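Local structure of 2-C-methyl-D-erythritol 2,4-cyclodiphosphate synthase (Thermus thermophilus, 1IV3) at residues A94-T99 against I127-K132; H42-A47 against A144-L149; D8-E13 against V29-H34; L18-L23 against D36-M41. The protein catalyses the conversion of 4-diphosphocytidyl-2-C-methyl-D-erythritol 2-phosphate to 2-C-methyl-D-erythritol 2,4-cyclodiphosphate with release of CMP, a step of the non-mevalonate route to isoprenoids. The protein carries 3 engineered substitutions. All coordinates share one frame; numbering follows the deposited sequence.

Interaction 1: residues A94-T99 against I127-K132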
loop_
_atom_site.group_PDB
_atom_site.type_symbol
_atom_site.label_atom_id
_atom_site.label_comp_id
_atom_site.label_asym_id
_atom_site.label_seq_id
_atom_site.Cartn_x
_atom_site.Cartn_y
_atom_site.Cartn_z
ATOM N N ALA A 94 -5.032 -12.012 -6.306
ATOM C CA ALA A 94 -4.530 -11.411 -5.065
ATOM C C ALA A 94 -3.053 -11.079 -5.261
ATOM O O ALA A 94 -2.313 -11.916 -5.764
ATOM C CB ALA A 94 -4.741 -12.319 -3.854
ATOM N N SER A 95 -2.648 -9.870 -4.867
ATOM C CA SER A 95 -1.268 -9.443 -5.030
ATOM C C SER A 95 -0.818 -8.871 -3.700
ATOM O O SER A 95 -1.475 -7.941 -3.225
ATOM C CB SER A 95 -1.154 -8.384 -6.132
ATOM O OG SER A 95 0.216 -8.020 -6.289
ATOM N N LEU A 96 0.238 -9.432 -3.107
ATOM C CA LEU A 96 0.607 -8.895 -1.795
ATOM C C LEU A 96 2.111 -8.913 -1.577
ATOM O O LEU A 96 2.813 -9.681 -2.226
ATOM C CB LEU A 96 -0.054 -9.694 -0.677
ATOM C CG LEU A 96 0.446 -11.128 -0.509
ATOM C CD1 LEU A 96 0.065 -11.686 0.857
ATOM C CD2 LEU A 96 -0.141 -12.025 -1.592
ATOM N N VAL A 97 2.513 -8.054 -0.639
ATOM C CA VAL A 97 3.918 -7.955 -0.276
ATOM C C VAL A 97 4.075 -8.292 1.204
ATOM O O VAL A 97 3.357 -7.753 2.045
ATOM C CB VAL A 97 4.463 -6.534 -0.476
ATOM C CG1 VAL A 97 5.945 -6.439 -0.183
ATOM C CG2 VAL A 97 4.184 -6.075 -1.914
ATOM N N LEU A 98 5.033 -9.170 1.465
ATOM C CA LEU A 98 5.451 -9.468 2.816
ATOM C C LEU A 98 6.833 -8.855 3.066
ATOM O O LEU A 98 7.739 -9.077 2.260
ATOM C CB LEU A 98 5.540 -10.961 3.064
ATOM C CG LEU A 98 4.297 -11.741 2.659
ATOM C CD1 LEU A 98 4.462 -13.192 3.118
ATOM C CD2 LEU A 98 3.037 -11.120 3.234
ATOM N N THR A 99 6.901 -8.132 4.181
ATOM C CA THR A 99 8.135 -7.449 4.554
ATOM C C THR A 99 8.591 -7.899 5.927
ATOM O O THR A 99 7.835 -7.837 6.904
ATOM C CB THR A 99 7.917 -5.923 4.551
ATOM O OG1 THR A 99 7.454 -5.511 3.258
ATOM C CG2 THR A 99 9.219 -5.202 4.816
ATOM N N ILE A 127 -1.768 -15.405 -8.302
ATOM C CA ILE A 127 -1.258 -15.192 -6.945
ATOM C C ILE A 127 0.037 -14.383 -7.071
ATOM O O ILE A 127 1.044 -14.915 -7.542
ATOM C CB ILE A 127 -0.982 -16.480 -6.153
ATOM C CG1 ILE A 127 -2.214 -17.349 -5.883
ATOM C CG2 ILE A 127 -0.282 -16.138 -4.828
ATOM C CD1 ILE A 127 -3.214 -16.621 -4.999
ATOM N N GLY A 128 0.008 -13.109 -6.668
ATOM C CA GLY A 128 1.211 -12.303 -6.827
ATOM C C GLY A 128 1.844 -12.060 -5.464
ATOM O O GLY A 128 1.450 -11.123 -4.788
ATOM N N LEU A 129 2.781 -12.904 -5.067
ATOM C CA LEU A 129 3.415 -12.807 -3.763
ATOM C C LEU A 129 4.833 -12.280 -3.941
ATOM O O LEU A 129 5.583 -12.898 -4.708
ATOM C CB LEU A 129 3.396 -14.195 -3.115
ATOM C CG LEU A 129 4.182 -14.332 -1.808
ATOM C CD1 LEU A 129 3.701 -13.354 -0.748
ATOM C CD2 LEU A 129 4.079 -15.770 -1.274
ATOM N N THR A 130 5.205 -11.164 -3.310
ATOM C CA THR A 130 6.600 -10.729 -3.387
ATOM C C THR A 130 7.122 -10.536 -1.966
ATOM O O THR A 130 6.322 -10.295 -1.059
ATOM C CB THR A 130 6.787 -9.408 -4.161
ATOM O OG1 THR A 130 6.008 -8.379 -3.528
ATOM C CG2 THR A 130 6.263 -9.541 -5.578
ATOM N N PHE A 131 8.441 -10.621 -1.787
ATOM C CA PHE A 131 9.097 -10.590 -0.491
ATOM C C PHE A 131 10.088 -9.438 -0.417
ATOM O O PHE A 131 10.801 -9.223 -1.407
ATOM C CB PHE A 131 9.880 -11.892 -0.245
ATOM C CG PHE A 131 9.086 -13.170 -0.370
ATOM C CD1 PHE A 131 7.799 -13.300 0.102
ATOM C CD2 PHE A 131 9.668 -14.271 -0.989
ATOM C CE1 PHE A 131 7.131 -14.501 -0.034
ATOM C CE2 PHE A 131 9.013 -15.464 -1.125
ATOM C CZ PHE A 131 7.717 -15.595 -0.643
ATOM N N LYS A 132 10.102 -8.769 0.717
ATOM C CA LYS A 132 11.010 -7.670 0.965
ATOM C C LYS A 132 11.528 -7.764 2.404
ATOM O O LYS A 132 10.908 -8.364 3.275
ATOM C CB LYS A 132 10.366 -6.294 0.800
ATOM C CG LYS A 132 9.666 -6.066 -0.517
ATOM C CD LYS A 132 10.608 -5.890 -1.691
ATOM C CE LYS A 132 11.664 -4.824 -1.432
ATOM N NZ LYS A 132 12.585 -4.719 -2.606
HETATM O O HOH W 1 3.323 -8.380 -4.635
#
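A chi1 of 172° carries CD1 of L129 toward the neighbouring strand, where L98, its CG turned away from the carbonyl carbon (chi1 -51°), receives it. The segments belong to the two parallel strands of a beta-alpha-beta unit connected through helix 109-120, and their short axes diverge by only 11°. CD1 of L129 packs 3.8 Å from CG of L98 and also meets CG of L96, filling the dip between the two leucines on the face that helix 109-120 covers through L112. On the same face CD1 of L98 lies 4.3 Å from CE1 of the F131 ring.

Five backbone bonds run in unbroken parallel register from G128 N to A94 O through to K132 N to L98 O, the latter 2.8 Å long. The other face, that of S95, V97, T99, T130 and K132, is turned to a second subunit. There K132 runs past V97, its CG 3.8 Å from V97 CG1, before the chain bends and NZ bonds to D8 of that subunit. S95 OG is held by S50 of the same neighbour. F131 and K132, on opposite faces, are both among the residues assigned to the substrate site. T130 OG1 rests 3.4 Å from V97 CG2, and a water lies 2.9 Å from T130 OG1 and 2.8 Å from L96 O, linking the two.

Interaction 2: residues H42-A47 against A144-L149. With MG (magnesium ion), chain G.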
loop_
_atom_site.group_PDB
_atom_site.type_symbol
_atom_site.label_atom_id
_atom_site.label_comp_id
_atom_site.label_asym_id
_atom_site.label_seq_id
_atom_site.Cartn_x
_atom_site.Cartn_y
_atom_site.Cartn_z
ATOM N N HIS A 42 -4.039 -12.186 7.441
ATOM C CA HIS A 42 -4.860 -11.082 7.948
ATOM C C HIS A 42 -5.067 -9.980 6.912
ATOM O O HIS A 42 -6.188 -9.492 6.756
ATOM C CB HIS A 42 -4.228 -10.465 9.194
ATOM C CG HIS A 42 -4.316 -11.397 10.356
ATOM N ND1 HIS A 42 -3.797 -11.127 11.592
ATOM C CD2 HIS A 42 -4.896 -12.627 10.436
ATOM C CE1 HIS A 42 -4.039 -12.143 12.409
ATOM N NE2 HIS A 42 -4.703 -13.067 11.729
ATOM N N ALA A 43 -3.984 -9.657 6.214
ATOM C CA ALA A 43 -4.119 -8.585 5.210
ATOM C C ALA A 43 -5.016 -9.003 4.053
ATOM O O ALA A 43 -5.788 -8.193 3.537
ATOM C CB ALA A 43 -2.740 -8.180 4.701
ATOM N N LEU A 44 -4.935 -10.269 3.618
ATOM C CA LEU A 44 -5.815 -10.764 2.556
ATOM C C LEU A 44 -7.261 -10.753 3.024
ATOM O O LEU A 44 -8.178 -10.414 2.277
ATOM C CB LEU A 44 -5.419 -12.197 2.138
ATOM C CG LEU A 44 -4.110 -12.270 1.348
ATOM C CD1 LEU A 44 -3.562 -13.689 1.254
ATOM C CD2 LEU A 44 -4.328 -11.667 -0.039
ATOM N N THR A 45 -7.473 -11.135 4.287
ATOM C CA THR A 45 -8.852 -11.208 4.799
ATOM C C THR A 45 -9.469 -9.806 4.867
ATOM O O THR A 45 -10.607 -9.559 4.433
ATOM C CB THR A 45 -8.882 -11.869 6.184
ATOM O OG1 THR A 45 -8.333 -13.197 6.146
ATOM C CG2 THR A 45 -10.323 -12.046 6.668
ATOM N N ASP A 46 -8.701 -8.865 5.423
ATOM C CA ASP A 46 -9.173 -7.478 5.445
ATOM C C ASP A 46 -9.430 -6.963 4.025
ATOM O O ASP A 46 -10.411 -6.255 3.791
ATOM C CB ASP A 46 -8.195 -6.551 6.159
ATOM C CG ASP A 46 -8.404 -6.449 7.661
ATOM O OD1 ASP A 46 -9.437 -6.954 8.153
ATOM O OD2 ASP A 46 -7.560 -5.843 8.362
ATOM N N ALA A 47 -8.568 -7.276 3.059
ATOM C CA ALA A 47 -8.763 -6.793 1.693
ATOM C C ALA A 47 -10.064 -7.325 1.105
ATOM O O ALA A 47 -10.807 -6.588 0.449
ATOM C CB ALA A 47 -7.583 -7.193 0.813
ATOM N N ALA A 144 2.454 -7.028 6.125
ATOM C CA ALA A 144 1.870 -7.494 4.874
ATOM C C ALA A 144 0.963 -6.398 4.339
ATOM O O ALA A 144 0.278 -5.769 5.148
ATOM C CB ALA A 144 1.054 -8.771 5.043
ATOM N N ARG A 145 0.957 -6.206 3.025
ATOM C CA ARG A 145 -0.049 -5.350 2.392
ATOM C C ARG A 145 -0.552 -6.073 1.159
ATOM O O ARG A 145 0.261 -6.676 0.440
ATOM C CB ARG A 145 0.522 -3.971 2.053
ATOM C CG ARG A 145 1.146 -3.285 3.270
ATOM C CD ARG A 145 1.555 -1.845 2.944
ATOM N NE ARG A 145 1.889 -1.159 4.203
ATOM C CZ ARG A 145 3.120 -1.258 4.694
ATOM N NH1 ARG A 145 4.025 -1.959 4.026
ATOM N NH2 ARG A 145 3.419 -0.644 5.828
ATOM N N ALA A 146 -1.872 -6.041 0.965
ATOM C CA ALA A 146 -2.497 -6.856 -0.060
ATOM C C ALA A 146 -3.560 -6.086 -0.846
ATOM O O ALA A 146 -4.286 -5.320 -0.213
ATOM C CB ALA A 146 -3.180 -8.097 0.528
ATOM N N VAL A 147 -3.627 -6.351 -2.152
ATOM C CA VAL A 147 -4.754 -5.868 -2.972
ATOM C C VAL A 147 -5.458 -7.086 -3.551
ATOM O O VAL A 147 -4.796 -8.033 -4.018
ATOM C CB VAL A 147 -4.300 -4.933 -4.107
ATOM C CG1 VAL A 147 -5.448 -4.287 -4.844
ATOM C CG2 VAL A 147 -3.414 -3.818 -3.548
ATOM N N VAL A 148 -6.776 -7.090 -3.523
ATOM C CA VAL A 148 -7.481 -8.188 -4.201
ATOM C C VAL A 148 -8.372 -7.585 -5.282
ATOM O O VAL A 148 -8.826 -6.425 -5.215
ATOM C CB VAL A 148 -8.334 -9.046 -3.248
ATOM C CG1 VAL A 148 -7.472 -9.789 -2.240
ATOM C CG2 VAL A 148 -9.351 -8.163 -2.542
ATOM N N LEU A 149 -8.610 -8.406 -6.299
ATOM C CA LEU A 149 -9.466 -7.968 -7.407
ATOM C C LEU A 149 -10.562 -9.013 -7.577
ATOM O O LEU A 149 -10.236 -10.209 -7.557
ATOM C CB LEU A 149 -8.608 -7.809 -8.648
ATOM C CG LEU A 149 -9.256 -7.316 -9.937
ATOM C CD1 LEU A 149 -9.760 -5.893 -9.771
ATOM C CD2 LEU A 149 -8.260 -7.443 -11.092
HETATM MG MG MG G . -2.626 -9.688 12.231
HETATM O O HOH W 2 -4.112 -8.509 13.588
#
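A43, L44 and A47 of the helix meet A144, A146 and V148 of the strand through methyl groups. CB of A43 sits 3.9 Å from CB of A144, and CD2 of L44 reaches across to CB of A146 at 3.8 Å. One turn on, CB of A47 is 3.9 Å from V148 CG2, the branch placed between the backbone N and the carbonyl carbon of V148 (chi1 -65° for CG1); the same methyl lies against the A47 carbonyl. Small side chains on both elements let the backbones come close, with the axes 7.2 Å apart at an angle of 35°.

This is helix-on-sheet packing in an alpha/beta fold: helix 39-50 lies over the central strand 141-150, whose alternate residues A144, A146 and V148 face it. Strand 91-99 widens the floor, with L44 also touching A94 while A146 packs on L96, and L77 of helix 73-86 also touches L44. The intervening residues R145 and V147 turn from the helix to the trimer interface, where R145 NH1 forms a salt bridge with E7 of a second subunit.

The first helical turn carries the metal ligand. H42 ND1 binds the magnesium ion at 2.0 Å, with D8 and H10 of the same chain and a water, 2.3 Å from the metal, as further ligands. The other ring nitrogen, NE2, is hydrogen-bonded to S73 OG, which probably helps to fix the rotation of the imidazole with ND1 toward the magnesium.

Interaction 3: residues D8-E13 against V29-H34. With MG (magnesium ion), chain G.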
loop_
_atom_site.group_PDB
_atom_site.type_symbol
_atom_site.label_atom_id
_atom_site.label_comp_id
_atom_site.label_asym_id
_atom_site.label_seq_id
_atom_site.Cartn_x
_atom_site.Cartn_y
_atom_site.Cartn_z
ATOM N N ASP A 8 -1.560 -5.654 7.448
ATOM C CA ASP A 8 -1.381 -6.200 8.791
ATOM C C ASP A 8 0.094 -6.113 9.172
ATOM O O ASP A 8 0.992 -6.174 8.326
ATOM C CB ASP A 8 -1.819 -7.655 8.896
ATOM C CG ASP A 8 -1.960 -8.099 10.350
ATOM O OD1 ASP A 8 -2.134 -7.220 11.218
ATOM O OD2 ASP A 8 -1.752 -9.308 10.573
ATOM N N SER A 9 0.315 -5.990 10.470
ATOM C CA SER A 9 1.680 -6.065 10.995
ATOM C C SER A 9 1.667 -6.754 12.356
ATOM O O SER A 9 0.657 -6.693 13.052
ATOM C CB SER A 9 2.298 -4.670 11.078
ATOM O OG SER A 9 1.725 -3.930 12.147
ATOM N N HIS A 10 2.777 -7.401 12.696
ATOM C CA HIS A 10 2.954 -7.969 14.018
ATOM C C HIS A 10 4.401 -7.812 14.478
ATOM O O HIS A 10 5.325 -7.919 13.677
ATOM C CB HIS A 10 2.616 -9.463 14.104
ATOM C CG HIS A 10 1.134 -9.650 13.950
ATOM N ND1 HIS A 10 0.267 -9.680 15.022
ATOM C CD2 HIS A 10 0.373 -9.792 12.834
ATOM C CE1 HIS A 10 -0.970 -9.847 14.572
ATOM N NE2 HIS A 10 -0.931 -9.916 13.247
ATOM N N ARG A 11 4.490 -7.573 15.783
ATOM C CA ARG A 11 5.780 -7.567 16.450
ATOM C C ARG A 11 6.314 -8.993 16.339
ATOM O O ARG A 11 5.594 -9.976 16.503
ATOM C CB ARG A 11 5.637 -7.134 17.892
ATOM C CG ARG A 11 6.856 -6.622 18.621
ATOM C CD ARG A 11 6.427 -5.714 19.781
ATOM N NE ARG A 11 6.603 -4.307 19.427
ATOM C CZ ARG A 11 7.760 -3.747 19.086
ATOM N NH1 ARG A 11 8.880 -4.458 19.046
ATOM N NH2 ARG A 11 7.804 -2.454 18.778
ATOM N N LEU A 12 7.613 -9.051 16.072
ATOM C CA LEU A 12 8.213 -10.387 15.998
ATOM C C LEU A 12 9.020 -10.662 17.260
ATOM O O LEU A 12 9.767 -9.810 17.740
ATOM C CB LEU A 12 9.073 -10.474 14.743
ATOM C CG LEU A 12 8.334 -10.574 13.412
ATOM C CD1 LEU A 12 9.312 -10.312 12.278
ATOM C CD2 LEU A 12 7.661 -11.940 13.264
ATOM N N GLU A 13 8.887 -11.864 17.827
ATOM C CA GLU A 13 9.743 -12.115 18.993
ATOM C C GLU A 13 10.454 -13.458 18.887
ATOM O O GLU A 13 9.963 -14.425 18.305
ATOM C CB GLU A 13 8.913 -12.021 20.272
ATOM C CG GLU A 13 9.438 -10.973 21.251
ATOM C CD GLU A 13 8.421 -9.884 21.534
ATOM O OE1 GLU A 13 7.214 -10.158 21.342
ATOM O OE2 GLU A 13 8.836 -8.776 21.935
ATOM N N VAL A 29 12.300 -16.305 14.865
ATOM C CA VAL A 29 11.401 -15.274 15.371
ATOM C C VAL A 29 9.984 -15.497 14.861
ATOM O O VAL A 29 9.759 -16.002 13.759
ATOM C CB VAL A 29 11.844 -13.851 14.977
ATOM C CG1 VAL A 29 13.216 -13.531 15.552
ATOM C CG2 VAL A 29 11.859 -13.662 13.463
ATOM N N GLY A 30 8.986 -15.141 15.654
ATOM C CA GLY A 30 7.606 -15.413 15.248
ATOM C C GLY A 30 6.709 -14.346 15.826
ATOM O O GLY A 30 7.121 -13.494 16.616
ATOM N N ALA A 31 5.437 -14.332 15.435
ATOM C CA ALA A 31 4.677 -13.203 15.986
ATOM C C ALA A 31 4.378 -13.473 17.458
ATOM O O ALA A 31 4.144 -14.584 17.919
ATOM C CB ALA A 31 3.438 -12.919 15.163
ATOM N N LEU A 32 4.446 -12.369 18.188
ATOM C CA LEU A 32 4.007 -12.272 19.569
ATOM C C LEU A 32 2.570 -11.773 19.496
ATOM O O LEU A 32 2.349 -10.661 19.001
ATOM C CB LEU A 32 4.901 -11.336 20.369
ATOM C CG LEU A 32 4.230 -10.497 21.457
ATOM C CD1 LEU A 32 4.952 -10.704 22.782
ATOM C CD2 LEU A 32 4.178 -9.027 21.074
ATOM N N ALA A 33 1.604 -12.576 19.933
ATOM C CA ALA A 33 0.232 -12.119 19.747
ATOM C C ALA A 33 -0.805 -13.107 20.275
ATOM O O ALA A 33 -0.484 -14.146 20.841
ATOM C CB ALA A 33 -0.059 -11.863 18.269
ATOM N N HIS A 34 -2.053 -12.700 20.034
ATOM C CA HIS A 34 -3.218 -13.467 20.452
ATOM C C HIS A 34 -3.682 -14.398 19.346
ATOM O O HIS A 34 -4.247 -15.454 19.629
ATOM C CB HIS A 34 -4.297 -12.485 20.929
ATOM C CG HIS A 34 -3.844 -11.875 22.228
ATOM N ND1 HIS A 34 -3.060 -10.744 22.288
ATOM C CD2 HIS A 34 -4.037 -12.265 23.509
ATOM C CE1 HIS A 34 -2.802 -10.447 23.549
ATOM N NE2 HIS A 34 -3.390 -11.355 24.312
HETATM MG MG MG G . -2.626 -9.688 12.231
HETATM O O HOH W 2 -4.112 -8.509 13.588
HETATM O O HOH W 3 2.174 -7.634 17.382
#
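The backbone N of E13 donates to G30 O over 2.7 Å, nearly straight and in the carbonyl plane, while G30 N returns a 2.9 Å bond to E13 O from a donor tilted 34° out of that plane. This antiparallel hydrogen-bonded pair joins edge strand 29-31 to strand 3-14. L32 N extends the ladder to R11 O at 3.1 Å. Between these bonds L12 and A31 form the non-hydrogen-bonded pair, and L12 CD2 lies along the G30 carbonyl. The L32 side chain is modelled beside R11, CD2 4.0 Å from R11 CB, though its placement is doubtful because it runs too close to E13. Cutting L32 back to an alanine is likely to uncover the aliphatic base of R11 while sparing the backbone bond.

CB of A31 packs 3.7 Å from CB of H10, whose CG stands anti to the carbonyl carbon (chi1 -70°), turning the ring to the magnesium ion. H10 NE2 binds that ion at 2.0 Å and D8 OD2 at 1.9 Å; H42 adds a third protein ligand. Strand 3-14 thus supplies two of the ligands, and its pairing with 29-31, through the A31-H10 contact, probably helps hold H10 at the metal.

Interaction 4: residues L18-L23 against D36-M41. Engineered in segment 36-41: M41 (natural residue Leu).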
loop_
_atom_site.group_PDB
_atom_site.type_symbol
_atom_site.label_atom_id
_atom_site.label_comp_id
_atom_site.label_asym_id
_atom_site.label_seq_id
_atom_site.Cartn_x
_atom_site.Cartn_y
_atom_site.Cartn_z
ATOM N N LEU A 18 6.558 -19.003 13.545
ATOM C CA LEU A 18 6.198 -18.032 12.519
ATOM C C LEU A 18 5.208 -18.655 11.541
ATOM O O LEU A 18 5.521 -19.694 10.951
ATOM C CB LEU A 18 7.436 -17.558 11.748
ATOM C CG LEU A 18 7.114 -16.629 10.577
ATOM C CD1 LEU A 18 6.505 -15.325 11.059
ATOM C CD2 LEU A 18 8.365 -16.358 9.747
ATOM N N TYR A 19 4.047 -18.038 11.386
ATOM C CA TYR A 19 3.061 -18.501 10.424
ATOM C C TYR A 19 2.860 -17.483 9.315
ATOM O O TYR A 19 2.652 -16.301 9.626
ATOM C CB TYR A 19 1.694 -18.726 11.105
ATOM C CG TYR A 19 1.812 -19.859 12.099
ATOM C CD1 TYR A 19 1.811 -21.149 11.574
ATOM C CD2 TYR A 19 1.917 -19.645 13.459
ATOM C CE1 TYR A 19 1.915 -22.232 12.422
ATOM C CE2 TYR A 19 2.025 -20.738 14.330
ATOM C CZ TYR A 19 2.024 -22.009 13.778
ATOM O OH TYR A 19 2.122 -23.126 14.582
ATOM N N LEU A 20 2.896 -17.935 8.057
ATOM C CA LEU A 20 2.700 -16.995 6.948
ATOM C C LEU A 20 1.988 -17.723 5.821
ATOM O O LEU A 20 2.362 -18.840 5.462
ATOM C CB LEU A 20 4.000 -16.373 6.440
ATOM C CG LEU A 20 4.599 -15.263 7.307
ATOM C CD1 LEU A 20 6.015 -14.909 6.858
ATOM C CD2 LEU A 20 3.747 -14.003 7.301
ATOM N N CYS A 21 0.942 -17.081 5.309
ATOM C CA CYS A 21 0.206 -17.705 4.219
ATOM C C CYS A 21 -0.378 -19.060 4.594
ATOM O O CYS A 21 -0.616 -19.894 3.720
ATOM C CB CYS A 21 1.125 -17.893 2.995
ATOM S SG CYS A 21 1.686 -16.322 2.281
ATOM N N GLY A 22 -0.614 -19.276 5.877
ATOM C CA GLY A 22 -1.257 -20.478 6.376
ATOM C C GLY A 22 -0.248 -21.540 6.747
ATOM O O GLY A 22 -0.672 -22.579 7.263
ATOM N N LEU A 23 1.042 -21.307 6.509
ATOM C CA LEU A 23 2.045 -22.318 6.836
ATOM C C LEU A 23 2.960 -21.963 8.000
ATOM O O LEU A 23 3.276 -20.787 8.249
ATOM C CB LEU A 23 2.976 -22.496 5.637
ATOM C CG LEU A 23 2.328 -22.741 4.280
ATOM C CD1 LEU A 23 3.426 -22.943 3.238
ATOM C CD2 LEU A 23 1.366 -23.923 4.349
ATOM N N ASP A 36 -2.455 -16.373 15.485
ATOM C CA ASP A 36 -1.210 -16.950 14.984
ATOM C C ASP A 36 -0.336 -15.851 14.397
ATOM O O ASP A 36 0.796 -16.060 13.952
ATOM C CB ASP A 36 -1.476 -18.030 13.941
ATOM C CG ASP A 36 -2.367 -17.556 12.805
ATOM O OD1 ASP A 36 -2.973 -18.430 12.146
ATOM O OD2 ASP A 36 -2.433 -16.327 12.593
ATOM N N GLY A 37 -0.884 -14.631 14.374
ATOM C CA GLY A 37 -0.112 -13.531 13.830
ATOM C C GLY A 37 0.287 -13.659 12.375
ATOM O O GLY A 37 1.277 -13.033 11.940
ATOM N N ASP A 38 -0.457 -14.436 11.596
ATOM C CA ASP A 38 -0.175 -14.592 10.171
ATOM C C ASP A 38 -0.598 -13.349 9.384
ATOM O O ASP A 38 -1.762 -13.158 9.002
ATOM C CB ASP A 38 -0.916 -15.802 9.616
ATOM C CG ASP A 38 -0.510 -16.229 8.225
ATOM O OD1 ASP A 38 -0.232 -15.374 7.352
ATOM O OD2 ASP A 38 -0.511 -17.462 7.997
ATOM N N ALA A 39 0.370 -12.465 9.160
ATOM C CA ALA A 39 0.094 -11.158 8.570
ATOM C C ALA A 39 -0.449 -11.256 7.154
ATOM O O ALA A 39 -1.263 -10.436 6.718
ATOM C CB ALA A 39 1.390 -10.361 8.651
ATOM N N ALA A 40 0.015 -12.239 6.383
ATOM C CA ALA A 40 -0.461 -12.489 5.027
ATOM C C ALA A 40 -1.956 -12.795 5.053
ATOM O O ALA A 40 -2.769 -12.170 4.387
ATOM C CB ALA A 40 0.254 -13.672 4.376
ATOM N N MET A 41 -2.304 -13.797 5.871
ATOM C CA MET A 41 -3.713 -14.149 5.993
ATOM C C MET A 41 -4.525 -12.941 6.452
ATOM O O MET A 41 -5.609 -12.674 5.931
ATOM C CB MET A 41 -3.944 -15.285 6.989
ATOM C CG MET A 41 -3.559 -16.682 6.554
ATOM S SD MET A 41 -4.601 -17.443 5.287
ATOM C CE MET A 41 -3.634 -17.200 3.849
HETATM O O HOH W 4 3.540 -15.869 13.433
HETATM O O HOH W 5 3.109 -13.605 10.378
#
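The carboxylate of D38 takes two backbone N-H groups of the 20-23 turn, each on a syn lone pair: C21 N reaches OD1 at 2.9 Å and G22 N reaches OD2 at 2.8 Å. OD1 also accepts M41 N at 3.0 Å, from 55° above the carboxylate plane, which makes D38 the N-cap of helix 39-50. A chi1 of -169° swings the carboxylate of D38 into place between the helix start and the type I' turn that links strands 18-20 and 23-25. Without this group, as in an alanine here, the C21 and G22 amides would probably lose their acceptors and the first helical turn its cap.

Just ahead, D36 OD2 accepts D38 N in an Asx turn and is bonded as well to S73. Two waters add to the polar links, one joining Y19 N to D36 O and the other Y19 O to G37 O.

Packing contacts flank this network. C21 SG lies 3.7 Å from A40 CB, Y19 CD2 lies 3.8 Å from D36 CB, and CE of the engineered M41 packs on the turn backbone, 3.8 Å from C21 C. Beyond them, helix 109-120 touches C21 through L112 and M41 through L116, while helix 73-86 meets M41 through L77.

Interactions 1 and 2 are buried and share the sheet, where strands 91-99 and 141-150 are neighbours; the first is knit by backbone bonds, the second chiefly by methyl packing. Interaction 3, at the sheet's other edge, is partly open to solvent and again relies on strand pairing, whereas buried interaction 4 depends on a carboxylate gripping a turn. Interactions 2 and 4 both use helix 39-50, one through its body and the other through its capped start. The magnesium ion ties interaction 2 to interaction 3, since H42, D8 and H10 bind it together. A40 of interaction 4 packs on L96 and L98, bringing interaction 1 into the same core.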